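Local coordinates for bilirubin-inducible fluorescent protein UnaG (Anguilla japonica, PDB 4I3B) that binds unconjugated bilirubin with high affinity inside its beta-barrel and fluoresces green on excitation once the pigment is bound, at residues Gly33-Tyr42 and Lys54-Phe62; Asp47-Ile55 and Asp64-Gly72. One frame throughout, in Å; residues are numbered along the deposited sequence.

Contact 1 (Gly33-Tyr42 and Lys54-Phe62); sequences GGDATTPTLY and KIENGPPTF. With BLR (3-[5-[(Z)-(4-ethenyl-3-methyl-5-oxidanylidene-pyrrol-2-ylidene)methyl]-2-[[5-[(Z)-(3-ethenyl-4-methyl-5-oxidanylidene-pyrrol-2-ylidene)methyl]-3-(3-hydroxy-3-oxopropyl)-4-methyl-1H-pyrrol-2-yl]methyl]-4-methyl-1H-pyrrol-3-yl]propanoic acid), chain G.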
loop_
_atom_site.group_PDB
_atom_site.type_symbol
_atom_site.label_atom_id
_atom_site.label_comp_id
_atom_site.label_asym_id
_atom_site.label_seq_id
_atom_site.Cartn_x
_atom_site.Cartn_y
_atom_site.Cartn_z
ATOM N N GLY A 33 -13.058 1.101 9.519
ATOM C CA GLY A 33 -12.201 0.051 10.051
ATOM C C GLY A 33 -10.765 0.226 9.583
ATOM O O GLY A 33 -9.822 0.199 10.380
ATOM N N GLY A 34 -10.589 0.413 8.280
ATOM C CA GLY A 34 -9.256 0.617 7.725
ATOM C C GLY A 34 -8.534 1.792 8.360
ATOM O O GLY A 34 -7.335 1.735 8.663
ATOM N N ASP A 35 -9.257 2.881 8.582
ATOM C CA ASP A 35 -8.642 4.042 9.203
ATOM C C ASP A 35 -8.028 3.717 10.561
ATOM O O ASP A 35 -7.005 4.290 10.903
ATOM C CB ASP A 35 -9.620 5.201 9.356
ATOM C CG ASP A 35 -8.937 6.503 9.732
ATOM O OD1 ASP A 35 -8.315 7.117 8.844
ATOM O OD2 ASP A 35 -9.003 6.913 10.905
ATOM N N ALA A 36 -8.628 2.781 11.291
ATOM C CA ALA A 36 -8.186 2.429 12.636
ATOM C C ALA A 36 -7.110 1.367 12.668
ATOM O O ALA A 36 -6.578 1.082 13.732
ATOM C CB ALA A 36 -9.403 1.965 13.479
ATOM N N THR A 37 -6.782 0.755 11.531
ATOM C CA THR A 37 -5.813 -0.340 11.546
ATOM C C THR A 37 -4.398 0.094 11.918
ATOM O O THR A 37 -4.007 1.239 11.717
ATOM C CB THR A 37 -5.745 -1.078 10.180
ATOM O OG1 THR A 37 -5.460 -0.158 9.116
ATOM C CG2 THR A 37 -7.060 -1.794 9.906
ATOM N N THR A 38 -3.637 -0.861 12.439
ATOM C CA THR A 38 -2.218 -0.671 12.685
ATOM C C THR A 38 -1.468 -1.805 11.979
ATOM O O THR A 38 -1.075 -2.793 12.592
ATOM C CB THR A 38 -1.922 -0.633 14.185
ATOM O OG1 THR A 38 -2.489 -1.796 14.788
ATOM C CG2 THR A 38 -2.544 0.629 14.832
ATOM N N PRO A 39 -1.282 -1.677 10.658
ATOM C CA PRO A 39 -0.689 -2.755 9.862
ATOM C C PRO A 39 0.796 -3.023 10.114
ATOM O O PRO A 39 1.548 -2.156 10.550
ATOM C CB PRO A 39 -0.892 -2.255 8.437
ATOM C CG PRO A 39 -0.944 -0.735 8.570
ATOM C CD PRO A 39 -1.766 -0.575 9.813
ATOM N N THR A 40 1.191 -4.263 9.822
ATOM C CA THR A 40 2.580 -4.693 9.769
ATOM C C THR A 40 2.808 -5.192 8.346
ATOM O O THR A 40 1.934 -5.887 7.780
ATOM C CB THR A 40 2.844 -5.835 10.755
ATOM O OG1 THR A 40 2.428 -5.424 12.056
ATOM C CG2 THR A 40 4.310 -6.181 10.801
ATOM N N LEU A 41 3.965 -4.863 7.777
ATOM C CA LEU A 41 4.367 -5.318 6.450
ATOM C C LEU A 41 5.617 -6.155 6.544
ATOM O O LEU A 41 6.521 -5.831 7.325
ATOM C CB LEU A 41 4.707 -4.131 5.566
ATOM C CG LEU A 41 3.776 -2.936 5.577
ATOM C CD1 LEU A 41 4.344 -1.808 4.751
ATOM C CD2 LEU A 41 2.387 -3.293 5.127
ATOM N N TYR A 42 5.704 -7.177 5.691
ATOM C CA TYR A 42 6.901 -8.000 5.557
ATOM C C TYR A 42 7.214 -7.984 4.085
ATOM O O TYR A 42 6.483 -8.583 3.283
ATOM C CB TYR A 42 6.649 -9.436 6.024
ATOM C CG TYR A 42 6.075 -9.528 7.411
ATOM C CD1 TYR A 42 6.908 -9.653 8.515
ATOM C CD2 TYR A 42 4.700 -9.462 7.626
ATOM C CE1 TYR A 42 6.396 -9.747 9.806
ATOM C CE2 TYR A 42 4.177 -9.517 8.908
ATOM C CZ TYR A 42 5.020 -9.665 9.995
ATOM O OH TYR A 42 4.473 -9.727 11.255
ATOM N N LYS A 54 3.787 -9.135 2.322
ATOM C CA LYS A 54 2.773 -9.758 3.147
ATOM C C LYS A 54 2.298 -8.709 4.157
ATOM O O LYS A 54 3.115 -8.017 4.762
ATOM C CB LYS A 54 3.333 -10.952 3.897
ATOM C CG LYS A 54 2.305 -11.620 4.788
ATOM C CD LYS A 54 2.855 -12.822 5.564
ATOM C CE LYS A 54 1.955 -13.181 6.755
ATOM N NZ LYS A 54 2.532 -14.358 7.516
ATOM N N ILE A 55 0.987 -8.595 4.325
ATOM C CA ILE A 55 0.405 -7.552 5.156
ATOM C C ILE A 55 -0.508 -8.179 6.198
ATOM O O ILE A 55 -1.396 -8.957 5.864
ATOM C CB ILE A 55 -0.411 -6.550 4.289
ATOM C CG1 ILE A 55 0.450 -5.965 3.160
ATOM C CG2 ILE A 55 -1.000 -5.424 5.160
ATOM C CD1 ILE A 55 0.334 -6.656 1.834
ATOM N N GLU A 56 -0.311 -7.808 7.456
ATOM C CA GLU A 56 -1.291 -8.098 8.482
ATOM C C GLU A 56 -1.929 -6.752 8.801
ATOM O O GLU A 56 -1.328 -5.916 9.495
ATOM C CB GLU A 56 -0.608 -8.694 9.708
ATOM C CG GLU A 56 0.055 -10.032 9.411
ATOM C CD GLU A 56 1.011 -10.496 10.508
ATOM O OE1 GLU A 56 1.566 -9.650 11.240
ATOM O OE2 GLU A 56 1.236 -11.709 10.584
ATOM N N ASN A 57 -3.132 -6.494 8.274
ATOM C CA ASN A 57 -3.748 -5.179 8.522
ATOM C C ASN A 57 -4.058 -4.979 9.994
ATOM O O ASN A 57 -4.010 -3.860 10.480
ATOM C CB ASN A 57 -4.998 -4.993 7.671
ATOM C CG ASN A 57 -4.675 -4.667 6.204
ATOM O OD1 ASN A 57 -4.162 -3.588 5.903
ATOM N ND2 ASN A 57 -5.027 -5.572 5.302
ATOM N N GLY A 58 -4.376 -6.069 10.691
ATOM C CA GLY A 58 -4.619 -6.010 12.131
ATOM C C GLY A 58 -6.029 -5.585 12.502
ATOM O O GLY A 58 -6.879 -5.391 11.632
ATOM N N PRO A 59 -6.309 -5.474 13.808
ATOM C CA PRO A 59 -7.624 -4.977 14.239
ATOM C C PRO A 59 -7.867 -3.570 13.705
ATOM O O PRO A 59 -6.919 -2.801 13.552
ATOM C CB PRO A 59 -7.530 -4.967 15.774
ATOM C CG PRO A 59 -6.076 -4.929 16.066
ATOM C CD PRO A 59 -5.409 -5.694 14.947
ATOM N N PRO A 60 -9.123 -3.229 13.424
ATOM C CA PRO A 60 -10.337 -4.010 13.699
ATOM C C PRO A 60 -10.852 -4.826 12.510
ATOM O O PRO A 60 -11.919 -5.428 12.606
ATOM C CB PRO A 60 -11.352 -2.913 14.033
ATOM C CG PRO A 60 -10.934 -1.761 13.129
ATOM C CD PRO A 60 -9.431 -1.824 13.082
ATOM N N THR A 61 -10.112 -4.840 11.417
ATOM C CA THR A 61 -10.575 -5.533 10.216
ATOM C C THR A 61 -10.068 -6.975 10.185
ATOM O O THR A 61 -10.719 -7.851 9.632
ATOM C CB THR A 61 -10.142 -4.789 8.955
ATOM O OG1 THR A 61 -8.714 -4.862 8.818
ATOM C CG2 THR A 61 -10.635 -3.336 9.011
ATOM N N PHE A 62 -8.892 -7.200 10.772
ATOM C CA PHE A 62 -8.266 -8.517 10.836
ATOM C C PHE A 62 -8.144 -9.181 9.458
ATOM O O PHE A 62 -8.420 -10.374 9.297
ATOM C CB PHE A 62 -9.018 -9.429 11.817
ATOM C CG PHE A 62 -9.080 -8.904 13.223
ATOM C CD1 PHE A 62 -8.017 -9.069 14.096
ATOM C CD2 PHE A 62 -10.223 -8.263 13.673
ATOM C CE1 PHE A 62 -8.100 -8.589 15.412
ATOM C CE2 PHE A 62 -10.303 -7.794 14.971
ATOM C CZ PHE A 62 -9.237 -7.952 15.834
HETATM C CHA BLR G . -1.635 -1.857 3.511
HETATM N NA BLR G . 0.136 -2.205 1.741
HETATM C C1A BLR G . -1.045 -2.567 2.306
HETATM C C2A BLR G . -1.628 -3.562 1.538
HETATM C C3A BLR G . -0.765 -3.788 0.465
HETATM C C4A BLR G . 0.324 -2.938 0.618
HETATM C CMA BLR G . -0.954 -4.780 -0.642
HETATM C CAA BLR G . -2.921 -4.258 1.828
HETATM C CBA BLR G . -4.038 -3.774 0.992
HETATM C CGA BLR G . -5.320 -4.483 1.245
HETATM O O1A BLR G . -5.557 -5.033 2.360
HETATM O O2A BLR G . -6.144 -4.537 0.262
HETATM C CHB BLR G . 1.471 -2.886 -0.304
HETATM N NB BLR G . 3.113 -1.699 1.083
HETATM C C1B BLR G . 2.719 -2.352 -0.105
HETATM C C2B BLR G . 3.796 -2.317 -1.011
HETATM C C3B BLR G . 4.819 -1.736 -0.498
HETATM C C4B BLR G . 4.545 -1.222 0.907
HETATM C CMB BLR G . 3.712 -2.924 -2.398
HETATM O OB BLR G . 5.174 -0.644 1.723
HETATM C CAB BLR G . 6.148 -1.519 -1.120
HETATM C CBB BLR G . 7.192 -0.877 -0.513
HETATM N NC BLR G . -6.685 -2.200 5.021
HETATM C C1C BLR G . -7.839 -2.855 5.797
HETATM C C2C BLR G . -8.995 -2.490 4.931
HETATM C C3C BLR G . -8.631 -1.812 3.898
HETATM C C4C BLR G . -7.265 -1.593 3.851
HETATM C CMC BLR G . -10.364 -2.959 5.294
HETATM O OC BLR G . -7.748 -3.446 6.836
HETATM C CAC BLR G . -9.506 -1.333 2.813
HETATM C CBC BLR G . -10.761 -0.867 3.028
HETATM C CHD BLR G . -6.536 -0.932 2.918
HETATM N ND BLR G . -4.120 -1.538 3.508
HETATM C C1D BLR G . -5.069 -0.883 2.814
HETATM C C2D BLR G . -4.368 -0.038 1.825
HETATM C C3D BLR G . -3.018 -0.221 1.981
HETATM C C4D BLR G . -2.803 -1.214 3.048
HETATM C CMD BLR G . -5.088 0.860 0.874
HETATM C CAD BLR G . -1.952 0.437 1.148
HETATM C CBD BLR G . -1.348 1.612 1.891
HETATM C CGD BLR G . -0.291 1.161 2.832
HETATM O O1D BLR G . -0.411 1.420 4.043
HETATM O O2D BLR G . 0.735 0.565 2.429
HETATM O O HOH W 1 -4.066 -1.071 6.874
HETATM O O HOH W 2 -0.532 -5.834 12.224
#

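Contact 2 (Asp47-Ile55 and Asp64-Gly72); sequences DGDKMTVKI and DTQVKFKLG. With BLR (3-[5-[(Z)-(4-ethenyl-3-methyl-5-oxidanylidene-pyrrol-2-ylidene)methyl]-2-[[5-[(Z)-(3-ethenyl-4-methyl-5-oxidanylidene-pyrrol-2-ylidene)methyl]-3-(3-hydroxy-3-oxopropyl)-4-methyl-1H-pyrrol-2-yl]methyl]-4-methyl-1H-pyrrol-3-yl]propanoic acid), chain G.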
loop_
_atom_site.group_PDB
_atom_site.type_symbol
_atom_site.label_atom_id
_atom_site.label_comp_id
_atom_site.label_asym_id
_atom_site.label_seq_id
_atom_site.Cartn_x
_atom_site.Cartn_y
_atom_site.Cartn_z
ATOM N N ASP A 47 16.100 -10.285 -7.071
ATOM C CA ASP A 47 16.709 -9.791 -8.312
ATOM C C ASP A 47 16.625 -8.285 -8.554
ATOM O O ASP A 47 17.008 -7.800 -9.618
ATOM C CB ASP A 47 16.092 -10.532 -9.500
ATOM C CG ASP A 47 16.466 -11.995 -9.510
ATOM O OD1 ASP A 47 17.669 -12.290 -9.289
ATOM O OD2 ASP A 47 15.567 -12.844 -9.719
ATOM N N GLY A 48 16.128 -7.547 -7.573
ATOM C CA GLY A 48 16.029 -6.105 -7.689
ATOM C C GLY A 48 14.832 -5.676 -8.516
ATOM O O GLY A 48 14.614 -4.476 -8.712
ATOM N N ASP A 49 14.044 -6.632 -9.005
ATOM C CA ASP A 49 12.848 -6.288 -9.777
ATOM C C ASP A 49 11.621 -7.132 -9.454
ATOM O O ASP A 49 10.603 -6.983 -10.109
ATOM C CB ASP A 49 13.133 -6.365 -11.277
ATOM C CG ASP A 49 13.278 -7.786 -11.768
ATOM O OD1 ASP A 49 13.418 -8.701 -10.923
ATOM O OD2 ASP A 49 13.269 -7.989 -13.001
ATOM N N LYS A 50 11.706 -8.022 -8.464
ATOM C CA LYS A 50 10.531 -8.782 -8.019
ATOM C C LYS A 50 10.349 -8.584 -6.531
ATOM O O LYS A 50 11.327 -8.585 -5.780
ATOM C CB LYS A 50 10.681 -10.270 -8.330
ATOM C CG LYS A 50 10.483 -10.600 -9.823
ATOM C CD LYS A 50 10.839 -12.062 -10.136
ATOM C CE LYS A 50 12.353 -12.282 -10.227
ATOM N NZ LYS A 50 13.019 -11.418 -11.278
ATOM N N MET A 51 9.105 -8.397 -6.099
ATOM C CA MET A 51 8.809 -8.198 -4.679
ATOM C C MET A 51 7.621 -9.005 -4.233
ATOM O O MET A 51 6.707 -9.290 -5.003
ATOM C CB MET A 51 8.531 -6.705 -4.389
ATOM C CG MET A 51 9.690 -5.808 -4.775
ATOM S SD MET A 51 9.410 -4.053 -4.453
ATOM C CE MET A 51 9.285 -4.006 -2.671
ATOM N N THR A 52 7.630 -9.349 -2.951
ATOM C CA THR A 52 6.466 -9.910 -2.282
ATOM C C THR A 52 6.223 -9.083 -1.044
ATOM O O THR A 52 7.164 -8.780 -0.311
ATOM C CB THR A 52 6.724 -11.348 -1.872
ATOM O OG1 THR A 52 6.909 -12.137 -3.048
ATOM C CG2 THR A 52 5.576 -11.911 -1.089
ATOM N N VAL A 53 4.981 -8.680 -0.824
ATOM C CA VAL A 53 4.634 -7.938 0.385
ATOM C C VAL A 53 3.519 -8.715 1.084
ATOM O O VAL A 53 2.459 -8.964 0.490
ATOM C CB VAL A 53 4.184 -6.489 0.106
ATOM C CG1 VAL A 53 3.881 -5.765 1.444
ATOM C CG2 VAL A 53 5.271 -5.743 -0.631
ATOM N N LYS A 54 3.787 -9.135 2.322
ATOM C CA LYS A 54 2.773 -9.758 3.147
ATOM C C LYS A 54 2.298 -8.709 4.157
ATOM O O LYS A 54 3.115 -8.017 4.762
ATOM C CB LYS A 54 3.333 -10.952 3.897
ATOM C CG LYS A 54 2.305 -11.620 4.788
ATOM C CD LYS A 54 2.855 -12.822 5.564
ATOM C CE LYS A 54 1.955 -13.181 6.755
ATOM N NZ LYS A 54 2.532 -14.358 7.516
ATOM N N ILE A 55 0.987 -8.595 4.325
ATOM C CA ILE A 55 0.405 -7.552 5.156
ATOM C C ILE A 55 -0.508 -8.179 6.198
ATOM O O ILE A 55 -1.396 -8.957 5.864
ATOM C CB ILE A 55 -0.411 -6.550 4.289
ATOM C CG1 ILE A 55 0.450 -5.965 3.160
ATOM C CG2 ILE A 55 -1.000 -5.424 5.160
ATOM C CD1 ILE A 55 0.334 -6.656 1.834
ATOM N N ASP A 64 -5.508 -10.284 6.569
ATOM C CA ASP A 64 -4.153 -10.519 6.114
ATOM C C ASP A 64 -4.235 -10.681 4.601
ATOM O O ASP A 64 -5.207 -11.255 4.074
ATOM C CB ASP A 64 -3.599 -11.827 6.683
ATOM C CG ASP A 64 -3.146 -11.737 8.110
ATOM O OD1 ASP A 64 -3.343 -10.685 8.752
ATOM O OD2 ASP A 64 -2.553 -12.751 8.577
ATOM N N THR A 65 -3.233 -10.203 3.875
ATOM C CA THR A 65 -3.155 -10.503 2.460
ATOM C C THR A 65 -1.721 -10.398 1.994
ATOM O O THR A 65 -0.798 -10.214 2.795
ATOM C CB THR A 65 -4.091 -9.577 1.645
ATOM O OG1 THR A 65 -4.215 -10.087 0.316
ATOM C CG2 THR A 65 -3.582 -8.146 1.589
ATOM N N GLN A 66 -1.514 -10.614 0.695
ATOM C CA GLN A 66 -0.199 -10.441 0.107
ATOM C C GLN A 66 -0.346 -9.967 -1.319
ATOM O O GLN A 66 -1.386 -10.222 -1.970
ATOM C CB GLN A 66 0.614 -11.730 0.144
ATOM C CG GLN A 66 0.161 -12.718 -0.865
ATOM C CD GLN A 66 0.993 -13.976 -0.837
ATOM O OE1 GLN A 66 2.053 -14.037 -0.191
ATOM N NE2 GLN A 66 0.517 -14.999 -1.531
ATOM N N VAL A 67 0.695 -9.307 -1.815
ATOM C CA VAL A 67 0.835 -9.095 -3.242
ATOM C C VAL A 67 2.225 -9.549 -3.662
ATOM O O VAL A 67 3.197 -9.458 -2.886
ATOM C CB VAL A 67 0.626 -7.623 -3.651
ATOM C CG1 VAL A 67 -0.839 -7.196 -3.467
ATOM C CG2 VAL A 67 1.557 -6.694 -2.911
ATOM N N LYS A 68 2.314 -10.066 -4.888
ATOM C CA LYS A 68 3.564 -10.488 -5.502
ATOM C C LYS A 68 3.603 -9.895 -6.897
ATOM O O LYS A 68 2.642 -10.051 -7.650
ATOM C CB LYS A 68 3.615 -12.018 -5.641
ATOM C CG LYS A 68 3.663 -12.806 -4.356
ATOM C CD LYS A 68 3.949 -14.283 -4.641
ATOM C CE LYS A 68 4.382 -15.019 -3.382
ATOM N NZ LYS A 68 4.645 -16.470 -3.621
ATOM N N PHE A 69 4.703 -9.257 -7.266
ATOM C CA PHE A 69 4.785 -8.632 -8.576
ATOM C C PHE A 69 6.209 -8.489 -9.075
ATOM O O PHE A 69 7.174 -8.546 -8.302
ATOM C CB PHE A 69 4.120 -7.245 -8.550
ATOM C CG PHE A 69 4.675 -6.331 -7.479
ATOM C CD1 PHE A 69 5.812 -5.558 -7.729
ATOM C CD2 PHE A 69 4.060 -6.235 -6.235
ATOM C CE1 PHE A 69 6.334 -4.694 -6.739
ATOM C CE2 PHE A 69 4.578 -5.389 -5.258
ATOM C CZ PHE A 69 5.715 -4.626 -5.514
ATOM N N LYS A 70 6.311 -8.296 -10.380
ATOM C CA LYS A 70 7.542 -7.932 -11.040
ATOM C C LYS A 70 7.411 -6.479 -11.508
ATOM O O LYS A 70 6.393 -6.095 -12.082
ATOM C CB LYS A 70 7.767 -8.889 -12.217
ATOM C CG LYS A 70 8.965 -8.552 -13.086
ATOM C CD LYS A 70 9.287 -9.691 -14.041
ATOM C CE LYS A 70 10.134 -9.208 -15.204
ATOM N NZ LYS A 70 11.462 -8.671 -14.781
ATOM N N LEU A 71 8.431 -5.659 -11.276
ATOM C CA LEU A 71 8.367 -4.266 -11.702
ATOM C C LEU A 71 8.005 -4.187 -13.170
ATOM O O LEU A 71 8.577 -4.904 -14.007
ATOM C CB LEU A 71 9.702 -3.553 -11.477
ATOM C CG LEU A 71 10.139 -3.464 -10.015
ATOM C CD1 LEU A 71 11.513 -2.826 -9.897
ATOM C CD2 LEU A 71 9.125 -2.677 -9.214
ATOM N N GLY A 72 7.073 -3.306 -13.494
ATOM C CA GLY A 72 6.678 -3.068 -14.860
ATOM C C GLY A 72 5.645 -4.024 -15.416
ATOM O O GLY A 72 5.187 -3.832 -16.531
HETATM C CHA BLR G . -1.635 -1.857 3.511
HETATM N NA BLR G . 0.136 -2.205 1.741
HETATM C C1A BLR G . -1.045 -2.567 2.306
HETATM C C2A BLR G . -1.628 -3.562 1.538
HETATM C C3A BLR G . -0.765 -3.788 0.465
HETATM C C4A BLR G . 0.324 -2.938 0.618
HETATM C CMA BLR G . -0.954 -4.780 -0.642
HETATM C CAA BLR G . -2.921 -4.258 1.828
HETATM C CBA BLR G . -4.038 -3.774 0.992
HETATM C CGA BLR G . -5.320 -4.483 1.245
HETATM O O1A BLR G . -5.557 -5.033 2.360
HETATM O O2A BLR G . -6.144 -4.537 0.262
HETATM C CHB BLR G . 1.471 -2.886 -0.304
HETATM N NB BLR G . 3.113 -1.699 1.083
HETATM C C1B BLR G . 2.719 -2.352 -0.105
HETATM C C2B BLR G . 3.796 -2.317 -1.011
HETATM C C3B BLR G . 4.819 -1.736 -0.498
HETATM C C4B BLR G . 4.545 -1.222 0.907
HETATM C CMB BLR G . 3.712 -2.924 -2.398
HETATM O OB BLR G . 5.174 -0.644 1.723
HETATM C CAB BLR G . 6.148 -1.519 -1.120
HETATM C CBB BLR G . 7.192 -0.877 -0.513
HETATM N NC BLR G . -6.685 -2.200 5.021
HETATM C C1C BLR G . -7.839 -2.855 5.797
HETATM C C2C BLR G . -8.995 -2.490 4.931
HETATM C C3C BLR G . -8.631 -1.812 3.898
HETATM C C4C BLR G . -7.265 -1.593 3.851
HETATM C CMC BLR G . -10.364 -2.959 5.294
HETATM O OC BLR G . -7.748 -3.446 6.836
HETATM C CAC BLR G . -9.506 -1.333 2.813
HETATM C CBC BLR G . -10.761 -0.867 3.028
HETATM C CHD BLR G . -6.536 -0.932 2.918
HETATM N ND BLR G . -4.120 -1.538 3.508
HETATM C C1D BLR G . -5.069 -0.883 2.814
HETATM C C2D BLR G . -4.368 -0.038 1.825
HETATM C C3D BLR G . -3.018 -0.221 1.981
HETATM C C4D BLR G . -2.803 -1.214 3.048
HETATM C CMD BLR G . -5.088 0.860 0.874
HETATM C CAD BLR G . -1.952 0.437 1.148
HETATM C CBD BLR G . -1.348 1.612 1.891
HETATM C CGD BLR G . -0.291 1.161 2.832
HETATM O O1D BLR G . -0.411 1.420 4.043
HETATM O O2D BLR G . 0.735 0.565 2.429
#

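Contact 1 (Gly33-Tyr42 and Lys54-Phe62)
Thr40-Tyr42 and Lys54-Glu56 run antiparallel, their short axes 4.9 Å apart at closest approach and 163° between directions, with Thr40-Glu56 and Tyr42-Lys54 as hydrogen-bonded pairs and Leu41-Ile55 as the non-hydrogen-bonded pair between them. On the face carrying Thr40, Tyr42, Lys54 and Glu56, Tyr42 OH donates to Glu56 OE1 at 2.9 Å. That oxygen sits at the ring's edge, in the ring plane, whereas the carboxylate is turned 85° against the ring, and the hydroxyl meets OE1 from above the carboxylate plane. With Tyr42 CG beside the backbone N (chi1 -53°), the ring turns its CD2-CE2 edge to the neighbouring strand, next to Lys54 O. A phenylalanine here would probably leave Glu56 OE1 without this donor and its carboxylate freer to turn.

On the other face Leu41 and Ile55 lie side by side, Leu41 CD2 touching Ile55 CG1 at 3.8 Å. Both side chains also reach bilirubin, with Leu41 CD1 3.3 Å from BLR OB. This face is the interior of a fatty-acid-binding-protein barrel, and beyond the hairpin the chain leads back to helix 28-36 and on into a loop with a cis peptide before Pro60, whose CD packs on Ala36 CB.

Where strand 50-56 gives way to the loop, Asn57 grips the pigment through both ends of its amide, fixing its rotation. Its OD1 accepts a nearly straight bond from BLR ND at 3.2 Å and a weak one from BLR NC, plus a water shared with Thr37 OG1; its ND2 donates to BLR O1A at 3.0 Å and also to Leu63 O. Thr61 OG1 donates to the lactam oxygen BLR OC at 2.6 Å, and the Thr37 side chain crosses that of Thr61 at about a right angle, its CG2 beside OG1. Thr37 OG1 donates to a lone pair of Gly34 O and accepts from Arg132.

Contact 2 (Asp47-Ile55 and Asp64-Gly72)
Phe69 CG stands between its backbone N and carbonyl carbon (chi1 55°), and Met51 CG is anti to its own carbonyl carbon (chi1 -58°); these two settings lay the side chains next to each other, pointing the same way, with Met51 CB 3.7 Å from Phe69 CZ. Met51 SD adds an oblique Met-aromatic contact, 4.9 Å from the ring centroid and 65° off the ring normal, so the sulfur is beside the CE1-CZ edge rather than over the ring. One face of the phenyl carries Met51 O, offset toward the rim, and at the edge Phe69 CE2 lies 3.9 Å from the pigment methyl BLR CMB.

Further along the same inner face, Val53 CB meets Val67 CG2 at 4.0 Å, and both valines touch bilirubin methyl groups. The backbones hold this register through the hydrogen-bonded pairs Met51-Phe69, Val53-Val67 and Ile55-Thr65.

At the turn end, Asp49 collects two lysines: Lys50 NZ bonds to OD1 on its syn side at 2.8 Å, and Lys70 NZ makes a salt bridge to OD2, less certain because Lys70 has two conformers. Lys50 also has a weak bond to Asp47, and the shared carboxylate probably offsets the nearness of the two ammonium groups.

Asp49 and Lys50 form a classic beta bulge against strand 40-46, which flanks strand 50-56 on its other side and packs Ile43 on Met51 and Val53. Strand 64-70 is an outermost strand of the sheet: Phe69 touches Val90 of strand 86-93 and Val67 touches Tyr99 of strand 96-103, while Leu71, just past the strand, reaches Val90, Leu92 and Leu97.

Strand 50-56 belongs to both contacts, with Lys54 and Ile55 common to them: contact 1 pairs its end with strand 40-46, contact 2 pairs its length with strand 64-70. The segments come in the order 33-42, 47-55, 54-62, 64-72; strands 40-46, 50-56 and 64-70 are successive antiparallel neighbours, a meander of two hairpins sharing the middle strand. The contact centres are 18 Å apart, and the closest of the direct touches, all packing, is Glu56 CA to Asp64 OD1 at 3.3 Å. Both border bilirubin: contact 1 adds the hydrogen-bonding groups of Asn57 and Thr61 to apolar Leu41 and Ile55, while contact 2 offers mainly apolar side chains. Together they bring polar and nonpolar surface to one pigment inside the barrel.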